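PDB 3LP5: putative cell surface hydrolase from Lactobacillus plantarum, which is of unknown precise function but probably hydrolyses an unidentified substrate at the cell surface, as a member of the alpha/beta hydrolase superfamily. Local coordinates for residues M4-M9 with Y95-F100; A75-Q80 with G109-L114. One frame throughout, in Å; residues are numbered along the deposited sequence.

Contact 1: M4-M9 with Y95-F100; sequences MAPVIM and YHFNHF
Met4, Phe97 and Phe100 account for most of the surface buried where residues 4-9 meet residues 95-100. The Met4 chain runs out extended and then bends at its last torsion (chi3 47°), which turns its methyl back toward the loop before strand 99-105. There Met4 CE rests on Tyr95 CB at 3.5 Å. Met4 SD lies 5.2 Å from the centroid of the Tyr95 ring, at a slant, in a Met-aromatic contact. The methyl also lies by Phe97, but that approach is modelled too close to be relied on. Pro6 covers one face of the Phe97 ring. Pro6 CG stands 3.9 Å from the Phe97 ring centroid, 17° off the normal, in a CH-pi contact. The two side chains cross at about a right angle. Phe97 CG sits between its own backbone N and carbonyl carbon (chi1 58°), which swings the ring under the proline. Replacing Phe97 by an alanine is likely to take away the ring face under Pro6 and leave a gap beside Pro6 CG and CD. Phe100 continues the apolar surface inward: Phe100 CB is 3.9 Å from Pro6 CD, and Phe100 CD1 is 3.7 Å from Ile8 CD1. Beyond the segments, the Phe100 ring also meets Phe88 of helix 74-92. No hydrogen bond joins the two segments directly. Ala5 CA approaches His99 O at 3.5 Å in a CA-H...O contact; that buried oxygen has no hydrogen-bond partner. Thr2 OG1 bridges the two segments, hydrogen-bonded to both Met4 O and Asn98 N. Further in, Pro6 and Ile8 pair through their backbones with Tyr101. The contact therefore marks the start of two adjacent parallel strands, 7-10 and 99-105, in the central sheet of the alpha/beta hydrolase fold.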
loop_
_atom_site.group_PDB
_atom_site.type_symbol
_atom_site.label_atom_id
_atom_site.label_comp_id
_atom_site.label_asym_id
_atom_site.label_seq_id
_atom_site.Cartn_x
_atom_site.Cartn_y
_atom_site.Cartn_z
ATOM N N MET A 4 -8.264 18.717 1.034
ATOM C CA MET A 4 -8.462 17.255 0.956
ATOM C C MET A 4 -7.128 16.576 0.661
ATOM O O MET A 4 -6.407 17.009 -0.281
ATOM C CB MET A 4 -9.511 16.840 -0.106
ATOM C CG MET A 4 -9.838 15.332 -0.140
ATOM S SD MET A 4 -10.775 14.715 -1.601
ATOM C CE MET A 4 -9.829 15.492 -2.867
ATOM N N ALA A 5 -6.770 15.586 1.497
ATOM C CA ALA A 5 -5.717 14.625 1.157
ATOM C C ALA A 5 -6.181 13.204 1.455
ATOM O O ALA A 5 -6.172 12.767 2.588
ATOM C CB ALA A 5 -4.384 14.943 1.877
ATOM N N PRO A 6 -6.579 12.467 0.423
ATOM C CA PRO A 6 -7.228 11.182 0.627
ATOM C C PRO A 6 -6.169 10.136 0.999
ATOM O O PRO A 6 -4.999 10.376 0.767
ATOM C CB PRO A 6 -7.863 10.901 -0.712
ATOM C CG PRO A 6 -6.965 11.624 -1.721
ATOM C CD PRO A 6 -6.415 12.821 -0.997
ATOM N N VAL A 7 -6.567 9.074 1.698
ATOM C CA VAL A 7 -5.683 7.944 1.884
ATOM C C VAL A 7 -6.149 6.875 0.846
ATOM O O VAL A 7 -7.256 6.298 0.987
ATOM C CB VAL A 7 -5.821 7.363 3.269
ATOM C CG1 VAL A 7 -4.811 6.213 3.475
ATOM C CG2 VAL A 7 -5.643 8.430 4.297
ATOM N N ILE A 8 -5.351 6.631 -0.190
ATOM C CA ILE A 8 -5.735 5.688 -1.269
ATOM C C ILE A 8 -5.184 4.272 -1.028
ATOM O O ILE A 8 -4.007 4.122 -0.835
ATOM C CB ILE A 8 -5.318 6.243 -2.657
ATOM C CG1 ILE A 8 -5.871 7.681 -2.792
ATOM C CG2 ILE A 8 -5.860 5.333 -3.781
ATOM C CD1 ILE A 8 -5.369 8.549 -4.029
ATOM N N MET A 9 -6.067 3.263 -0.933
ATOM C CA MET A 9 -5.682 1.928 -0.460
ATOM C C MET A 9 -5.924 0.917 -1.564
ATOM O O MET A 9 -7.001 0.905 -2.198
ATOM C CB MET A 9 -6.484 1.515 0.788
ATOM C CG MET A 9 -6.530 2.645 1.972
ATOM S SD MET A 9 -7.718 2.207 3.314
ATOM C CE MET A 9 -9.111 3.126 2.690
ATOM N N TYR A 95 -12.120 15.234 -8.062
ATOM C CA TYR A 95 -11.827 15.858 -6.789
ATOM C C TYR A 95 -10.557 16.656 -6.856
ATOM O O TYR A 95 -9.581 16.257 -7.471
ATOM C CB TYR A 95 -11.686 14.786 -5.699
ATOM C CG TYR A 95 -12.917 13.935 -5.535
ATOM C CD1 TYR A 95 -13.992 14.375 -4.799
ATOM C CD2 TYR A 95 -12.983 12.648 -6.087
ATOM C CE1 TYR A 95 -15.138 13.586 -4.616
ATOM C CE2 TYR A 95 -14.141 11.846 -5.924
ATOM C CZ TYR A 95 -15.209 12.327 -5.194
ATOM O OH TYR A 95 -16.340 11.541 -5.026
ATOM N N HIS A 96 -10.541 17.762 -6.156
ATOM C CA HIS A 96 -9.362 18.578 -6.129
ATOM C C HIS A 96 -8.491 18.207 -4.879
ATOM O O HIS A 96 -8.740 18.657 -3.733
ATOM C CB HIS A 96 -9.834 20.030 -6.140
ATOM C CG HIS A 96 -8.729 21.036 -6.174
ATOM N ND1 HIS A 96 -8.834 22.277 -5.560
ATOM C CD2 HIS A 96 -7.476 20.973 -6.696
ATOM C CE1 HIS A 96 -7.703 22.944 -5.729
ATOM N NE2 HIS A 96 -6.865 22.178 -6.418
ATOM N N PHE A 97 -7.498 17.365 -5.079
ATOM C CA PHE A 97 -6.518 17.139 -4.033
ATOM C C PHE A 97 -5.161 17.240 -4.675
ATOM O O PHE A 97 -4.997 16.781 -5.814
ATOM C CB PHE A 97 -6.745 15.799 -3.335
ATOM C CG PHE A 97 -6.709 14.609 -4.259
ATOM C CD1 PHE A 97 -5.562 13.828 -4.347
ATOM C CD2 PHE A 97 -7.834 14.244 -5.019
ATOM C CE1 PHE A 97 -5.531 12.707 -5.226
ATOM C CE2 PHE A 97 -7.816 13.128 -5.885
ATOM C CZ PHE A 97 -6.677 12.363 -5.988
ATOM N N ASN A 98 -4.192 17.858 -4.014
ATOM C CA ASN A 98 -2.869 17.854 -4.626
ATOM C C ASN A 98 -1.814 17.116 -3.825
ATOM O O ASN A 98 -0.648 17.175 -4.154
ATOM C CB ASN A 98 -2.425 19.242 -5.116
ATOM C CG ASN A 98 -2.123 20.173 -3.975
ATOM O OD1 ASN A 98 -2.209 19.789 -2.798
ATOM N ND2 ASN A 98 -1.768 21.411 -4.298
ATOM N N HIS A 99 -2.258 16.404 -2.803
ATOM C CA HIS A 99 -1.405 15.638 -1.889
ATOM C C HIS A 99 -2.226 14.380 -1.548
ATOM O O HIS A 99 -3.471 14.483 -1.471
ATOM C CB HIS A 99 -1.092 16.442 -0.583
ATOM C CG HIS A 99 0.040 17.422 -0.725
ATOM N ND1 HIS A 99 -0.157 18.759 -1.040
ATOM C CD2 HIS A 99 1.384 17.265 -0.590
ATOM C CE1 HIS A 99 1.016 19.376 -1.099
ATOM N NE2 HIS A 99 1.966 18.493 -0.823
ATOM N N PHE A 100 -1.574 13.213 -1.398
ATOM C CA PHE A 100 -2.289 12.014 -0.936
ATOM C C PHE A 100 -1.333 11.055 -0.205
ATOM O O PHE A 100 -0.102 11.235 -0.215
ATOM C CB PHE A 100 -3.008 11.281 -2.115
ATOM C CG PHE A 100 -2.063 10.652 -3.100
ATOM C CD1 PHE A 100 -1.844 9.312 -3.095
ATOM C CD2 PHE A 100 -1.382 11.445 -4.041
ATOM C CE1 PHE A 100 -0.973 8.697 -4.013
ATOM C CE2 PHE A 100 -0.462 10.852 -4.972
ATOM C CZ PHE A 100 -0.263 9.485 -4.968
#

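Contact 2: A75-Q80 with G109-L114; sequences ANIDKQ and GLIWTL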
loop_
_atom_site.group_PDB
_atom_site.type_symbol
_atom_site.label_atom_id
_atom_site.label_comp_id
_atom_site.label_asym_id
_atom_site.label_seq_id
_atom_site.Cartn_x
_atom_site.Cartn_y
_atom_site.Cartn_z
ATOM N N ALA A 75 2.423 -10.404 -15.098
ATOM C CA ALA A 75 1.556 -10.056 -16.177
ATOM C C ALA A 75 0.313 -9.289 -15.647
ATOM O O ALA A 75 -0.134 -8.300 -16.272
ATOM C CB ALA A 75 1.170 -11.259 -16.927
ATOM N N ASN A 76 -0.247 -9.734 -14.503
ATOM C CA ASN A 76 -1.356 -9.068 -13.941
ATOM C C ASN A 76 -1.005 -7.747 -13.252
ATOM O O ASN A 76 -1.749 -6.762 -13.353
ATOM C CB ASN A 76 -2.176 -10.029 -13.033
ATOM C CG ASN A 76 -2.726 -11.161 -13.803
ATOM O OD1 ASN A 76 -2.494 -12.342 -13.494
ATOM N ND2 ASN A 76 -3.404 -10.843 -14.853
ATOM N N ILE A 77 0.136 -7.726 -12.591
ATOM C CA ILE A 77 0.574 -6.566 -11.865
ATOM C C ILE A 77 0.833 -5.433 -12.865
ATOM O O ILE A 77 0.505 -4.263 -12.580
ATOM C CB ILE A 77 1.915 -6.850 -11.080
ATOM C CG1 ILE A 77 1.714 -7.930 -9.991
ATOM C CG2 ILE A 77 2.561 -5.524 -10.545
ATOM C CD1 ILE A 77 0.800 -7.558 -9.017
ATOM N N ASP A 78 1.383 -5.763 -14.031
ATOM C CA ASP A 78 1.643 -4.684 -15.044
ATOM C C ASP A 78 0.323 -4.047 -15.498
ATOM O O ASP A 78 0.268 -2.847 -15.661
ATOM C CB ASP A 78 2.447 -5.194 -16.256
ATOM C CG ASP A 78 3.942 -5.436 -15.929
ATOM O OD1 ASP A 78 4.477 -4.945 -14.908
ATOM O OD2 ASP A 78 4.599 -6.133 -16.692
ATOM N N LYS A 79 -0.740 -4.849 -15.672
ATOM C CA LYS A 79 -2.090 -4.286 -15.977
ATOM C C LYS A 79 -2.714 -3.531 -14.820
ATOM O O LYS A 79 -3.394 -2.538 -15.042
ATOM C CB LYS A 79 -3.084 -5.401 -16.395
ATOM C CG LYS A 79 -2.659 -6.170 -17.633
ATOM C CD LYS A 79 -3.546 -7.376 -17.879
ATOM C CE LYS A 79 -2.921 -8.345 -18.904
ATOM N NZ LYS A 79 -3.995 -9.185 -19.543
ATOM N N GLN A 80 -2.560 -4.042 -13.602
ATOM C CA GLN A 80 -3.145 -3.365 -12.429
ATOM C C GLN A 80 -2.539 -1.993 -12.199
ATOM O O GLN A 80 -3.216 -1.082 -11.725
ATOM C CB GLN A 80 -3.074 -4.254 -11.165
ATOM C CG GLN A 80 -3.937 -5.561 -11.347
ATOM C CD GLN A 80 -3.301 -6.811 -10.633
ATOM O OE1 GLN A 80 -2.224 -6.724 -10.057
ATOM N NE2 GLN A 80 -4.001 -7.945 -10.651
ATOM N N GLY A 109 1.082 -3.288 -2.801
ATOM C CA GLY A 109 2.306 -2.477 -2.584
ATOM C C GLY A 109 3.153 -2.406 -3.863
ATOM O O GLY A 109 3.773 -1.383 -4.151
ATOM N N LEU A 110 3.230 -3.532 -4.596
ATOM C CA LEU A 110 3.898 -3.576 -5.902
ATOM C C LEU A 110 3.172 -2.752 -6.967
ATOM O O LEU A 110 3.804 -2.006 -7.802
ATOM C CB LEU A 110 3.983 -5.048 -6.421
ATOM C CG LEU A 110 4.372 -6.143 -5.428
ATOM C CD1 LEU A 110 4.706 -7.477 -6.180
ATOM C CD2 LEU A 110 5.564 -5.660 -4.610
ATOM N N ILE A 111 1.861 -2.918 -7.006
ATOM C CA ILE A 111 1.028 -2.061 -7.895
ATOM C C ILE A 111 1.285 -0.566 -7.648
ATOM O O ILE A 111 1.616 0.190 -8.602
ATOM C CB ILE A 111 -0.432 -2.414 -7.791
ATOM C CG1 ILE A 111 -0.617 -3.878 -8.159
ATOM C CG2 ILE A 111 -1.297 -1.441 -8.716
ATOM C CD1 ILE A 111 -1.973 -4.545 -7.642
ATOM N N TRP A 112 1.218 -0.143 -6.379
ATOM C CA TRP A 112 1.547 1.253 -6.022
ATOM C C TRP A 112 2.951 1.587 -6.470
ATOM O O TRP A 112 3.168 2.652 -7.044
ATOM C CB TRP A 112 1.484 1.570 -4.486
ATOM C CG TRP A 112 0.227 2.087 -4.043
ATOM C CD1 TRP A 112 -0.658 1.477 -3.146
ATOM C CD2 TRP A 112 -0.431 3.284 -4.503
ATOM N NE1 TRP A 112 -1.776 2.272 -2.987
ATOM C CE2 TRP A 112 -1.684 3.352 -3.839
ATOM C CE3 TRP A 112 -0.061 4.332 -5.377
ATOM C CZ2 TRP A 112 -2.585 4.427 -4.028
ATOM C CZ3 TRP A 112 -0.974 5.402 -5.581
ATOM C CH2 TRP A 112 -2.217 5.430 -4.907
ATOM N N THR A 113 3.909 0.676 -6.245
ATOM C CA THR A 113 5.286 1.085 -6.550
ATOM C C THR A 113 5.490 1.369 -8.029
ATOM O O THR A 113 6.224 2.275 -8.420
ATOM C CB THR A 113 6.339 -0.012 -6.103
ATOM O OG1 THR A 113 6.219 -0.221 -4.688
ATOM C CG2 THR A 113 7.739 0.454 -6.372
ATOM N N LEU A 114 4.958 0.480 -8.856
ATOM C CA LEU A 114 5.141 0.568 -10.270
ATOM C C LEU A 114 4.410 1.866 -10.754
ATOM O O LEU A 114 4.946 2.636 -11.546
ATOM C CB LEU A 114 4.617 -0.734 -10.933
ATOM C CG LEU A 114 4.914 -0.863 -12.424
ATOM C CD1 LEU A 114 6.412 -0.825 -12.700
ATOM C CD2 LEU A 114 4.277 -2.159 -13.005
#
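Ile111 points its CG1 branch at helix 74-92, where it meets Ile77 and Gln80. Ile111 CG1 lies beside the backbone N, anti to the carbonyl carbon (chi1 -58°), and the extended branch brings Ile111 CD1 to 3.3 Å from Gln80 OE1. The other branch, Ile111 CG2, rests 3.6 Å from the backbone oxygen Gln80 O. Gln80 is bent at its second torsion (145°). Its OE1 thus lies by the isoleucine methyl, while its NE2 is bonded to the carbonyls of Asn69 and Arg71, which fix the amide. Ile77 crosses Ile111 obliquely, with Ile77 CD1 4.0 Å from Ile111 CG1. Ile77 CG2 packs more loosely on Leu110 CB, at 4.4 Å. At the far end Leu114 CD2 comes within 3.4 Å of Asp78 OD1; the carboxylate pairs with Lys74 in a salt bridge through OD2. No hydrogen bond crosses. The segment axes approach to 9.1 Å at a crossing angle of -55°. Helix 150-157 borders this packing, with Met151 on Ile77 and Leu155 on Leu114. Trp112 turns elsewhere, onto Val10 of strand 7-10, and so ties helix 107-118 to the sheet.

Contact 1 and contact 2 have centres about 20 Å apart, yet they touch through Trp112. Trp112 CZ2 lies 3.4 Å from Ile8 CG2, and Trp112 CH2 lies 3.6 Å from Phe100 CE1. Along the chain, helix 74-92 leads into strand 99-105, which leads into helix 107-118. Contact 1 lies at the start of that strand, and contact 2 packs the helices before and after it. The turn between strand and second helix fits a nucleophile elbow, with Ser106 the probable nucleophile. Ile111 of contact 2 touches this turn. A bound sodium ion lies about 8 Å from the Asp78 side chain.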